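Local coordinates for avidin-related protein 4/5 (Gallus gallus, PDB 1Y55) that binds biotin with high affinity at one end of a closed beta-barrel, as a thermostable relative of egg-white avidin that assembles from four chains, at residues A[10-15]-A[31-36]. The protein carries 1 engineered substitution. Residues are numbered along the deposited sequence; the frame is centred on the assembly and turned at random.
With BTN (biotin), chain C.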
loop_
_atom_site.group_PDB
_atom_site.type_symbol
_atom_site.label_atom_id
_atom_site.label_comp_id
_atom_site.label_asym_id
_atom_site.label_seq_id
_atom_site.Cartn_x
_atom_site.Cartn_y
_atom_site.Cartn_z
ATOM N N TRP A 10 22.711 -9.133 1.312
ATOM C CA TRP A 10 21.426 -9.728 1.630
ATOM C C TRP A 10 20.807 -10.278 0.351
ATOM O O TRP A 10 21.028 -9.737 -0.729
ATOM C CB TRP A 10 20.468 -8.661 2.173
ATOM C CG TRP A 10 20.932 -7.972 3.429
ATOM C CD1 TRP A 10 21.767 -6.901 3.506
ATOM C CD2 TRP A 10 20.571 -8.300 4.771
ATOM N NE1 TRP A 10 21.940 -6.531 4.819
ATOM C CE2 TRP A 10 21.217 -7.380 5.616
ATOM C CE3 TRP A 10 19.742 -9.264 5.350
ATOM C CZ2 TRP A 10 21.077 -7.414 7.004
ATOM C CZ3 TRP A 10 19.608 -9.300 6.719
ATOM C CH2 TRP A 10 20.265 -8.373 7.530
ATOM N N THR A 11 19.995 -11.314 0.478
ATOM C CA THR A 11 19.132 -11.758 -0.617
ATOM C C THR A 11 17.687 -11.741 -0.150
ATOM O O THR A 11 17.418 -11.861 1.048
ATOM C CB THR A 11 19.526 -13.166 -1.085
ATOM N N ASN A 12 16.759 -11.580 -1.085
ATOM C CA ASN A 12 15.348 -11.637 -0.731
ATOM C C ASN A 12 14.639 -12.819 -1.356
ATOM O O ASN A 12 15.228 -13.625 -2.085
ATOM C CB ASN A 12 14.619 -10.287 -0.963
ATOM C CG ASN A 12 14.377 -9.948 -2.417
ATOM O OD1 ASN A 12 14.315 -10.817 -3.290
ATOM N ND2 ASN A 12 14.232 -8.647 -2.679
ATOM N N ASN A 13 13.350 -12.920 -1.050
ATOM C CA ASN A 13 12.531 -14.056 -1.457
ATOM C C ASN A 13 12.361 -14.174 -2.982
ATOM O O ASN A 13 12.009 -15.248 -3.456
ATOM C CB ASN A 13 11.168 -13.998 -0.775
ATOM C CG ASN A 13 10.455 -12.688 -1.038
ATOM O OD1 ASN A 13 10.866 -11.644 -0.531
ATOM N ND2 ASN A 13 9.409 -12.732 -1.846
ATOM N N LEU A 14 12.594 -13.090 -3.729
ATOM C CA LEU A 14 12.558 -13.113 -5.185
ATOM C C LEU A 14 13.916 -13.445 -5.786
ATOM O O LEU A 14 14.021 -13.576 -7.002
ATOM C CB LEU A 14 12.079 -11.762 -5.733
ATOM C CG LEU A 14 10.717 -11.280 -5.260
ATOM C CD1 LEU A 14 10.410 -9.881 -5.791
ATOM C CD2 LEU A 14 9.627 -12.248 -5.634
ATOM N N GLY A 15 14.951 -13.550 -4.958
ATOM C CA GLY A 15 16.302 -13.809 -5.413
ATOM C C GLY A 15 17.144 -12.562 -5.639
ATOM O O GLY A 15 18.298 -12.671 -6.032
ATOM N N GLY A 31 24.509 1.782 -0.952
ATOM C CA GLY A 31 24.701 0.429 -1.384
ATOM C C GLY A 31 24.289 0.249 -2.823
ATOM O O GLY A 31 24.074 1.200 -3.570
ATOM N N THR A 32 24.184 -1.013 -3.207
ATOM C CA THR A 32 23.734 -1.390 -4.544
ATOM C C THR A 32 22.673 -2.474 -4.438
ATOM O O THR A 32 22.597 -3.213 -3.457
ATOM C CB THR A 32 24.882 -1.882 -5.422
ATOM O OG1 THR A 32 25.425 -3.073 -4.837
ATOM C CG2 THR A 32 26.009 -0.859 -5.534
ATOM N N TYR A 33 21.862 -2.546 -5.483
ATOM C CA TYR A 33 20.730 -3.451 -5.536
ATOM C C TYR A 33 20.718 -4.102 -6.916
ATOM O O TYR A 33 20.696 -3.387 -7.919
ATOM C CB TYR A 33 19.424 -2.682 -5.293
ATOM C CG TYR A 33 18.271 -3.535 -4.825
ATOM C CD1 TYR A 33 17.564 -4.348 -5.706
ATOM C CD2 TYR A 33 17.874 -3.528 -3.497
ATOM C CE1 TYR A 33 16.496 -5.132 -5.271
ATOM C CE2 TYR A 33 16.815 -4.302 -3.063
ATOM C CZ TYR A 33 16.133 -5.107 -3.945
ATOM O OH TYR A 33 15.097 -5.865 -3.455
ATOM N N LEU A 34 20.731 -5.435 -6.951
ATOM C CA LEU A 34 20.618 -6.203 -8.189
ATOM C C LEU A 34 19.279 -6.942 -8.125
ATOM O O LEU A 34 19.138 -7.946 -7.427
ATOM C CB LEU A 34 21.787 -7.175 -8.358
ATOM C CG LEU A 34 21.819 -7.892 -9.698
ATOM C CD1 LEU A 34 21.949 -6.926 -10.860
ATOM C CD2 LEU A 34 22.951 -8.901 -9.723
ATOM N N THR A 35 18.276 -6.388 -8.792
ATOM C CA THR A 35 16.972 -7.017 -8.785
ATOM C C THR A 35 16.958 -8.262 -9.663
ATOM O O THR A 35 17.556 -8.281 -10.738
ATOM C CB THR A 35 15.860 -6.046 -9.185
ATOM O OG1 THR A 35 14.605 -6.742 -9.081
ATOM C CG2 THR A 35 16.015 -5.491 -10.609
ATOM N N ALA A 36 16.267 -9.304 -9.196
ATOM C CA ALA A 36 16.099 -10.511 -9.991
ATOM C C ALA A 36 15.027 -10.345 -11.065
ATOM O O ALA A 36 15.022 -11.098 -12.049
ATOM C CB ALA A 36 15.743 -11.678 -9.098
HETATM C C11 BTN C . 11.902 -1.688 -13.021
HETATM O O11 BTN C . 11.128 -2.794 -13.236
HETATM O O12 BTN C . 11.912 -0.699 -13.856
HETATM C C10 BTN C . 12.759 -1.572 -11.839
HETATM C C9 BTN C . 12.954 -2.848 -11.055
HETATM C C8 BTN C . 11.869 -3.050 -10.002
HETATM C C7 BTN C . 12.100 -4.341 -9.207
HETATM C C2 BTN C . 11.134 -4.501 -8.001
HETATM S S1 BTN C . 11.419 -3.390 -6.654
HETATM C C6 BTN C . 10.219 -4.326 -5.686
HETATM C C5 BTN C . 10.511 -5.793 -5.990
HETATM N N1 BTN C . 11.540 -6.361 -5.138
HETATM C C3 BTN C . 12.603 -6.702 -5.847
HETATM O O3 BTN C . 13.688 -7.236 -5.312
HETATM N N2 BTN C . 12.447 -6.448 -7.130
HETATM C C4 BTN C . 11.122 -5.911 -7.397
#
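The ureido oxygen O3 of biotin is gripped by N12 and Y33, one from each segment. Y33 OH donates to O3 at 2.7 Å, and O3 lies at the edge of the tyrosine ring, in its plane. N12 ND2 donates to the same oxygen at 3.0 Å, nearly straight at 165°. The two side chains cross at about a right angle; ND2 and Y33 OH come close, but the angle is poor for a bond between them. S16 OG also hydrogen-bonds to biotin, probably at the same oxygen, as in avidin. Donors around O3 would probably polarise the ureido group.

With CG between its own backbone N and carbonyl carbon (chi1 73°), the N12 amide has ND2 turned to biotin while OD1 accepts from L14 N at 2.9 Å, an Asx turn. OD1 also accepts from S16 N, which fixes the amide's rotation. A leucine in place of N12 would probably leave O3 short of a donor and L14 N without its side-chain acceptor.

T35 OG1 accepts a hydrogen bond from biotin N2 at 2.9 Å, almost straight at 174°. L14 CD1 packs near biotin N1. Away from biotin, A36 CB touches L14 O at 3.3 Å.

The Y33 ring also meets F77 and W68. Strand 17-20 lies between strands 8-12 and 28-34 in the antiparallel barrel, so this contact brings the ends of two non-adjacent strands together at the ureido end of biotin.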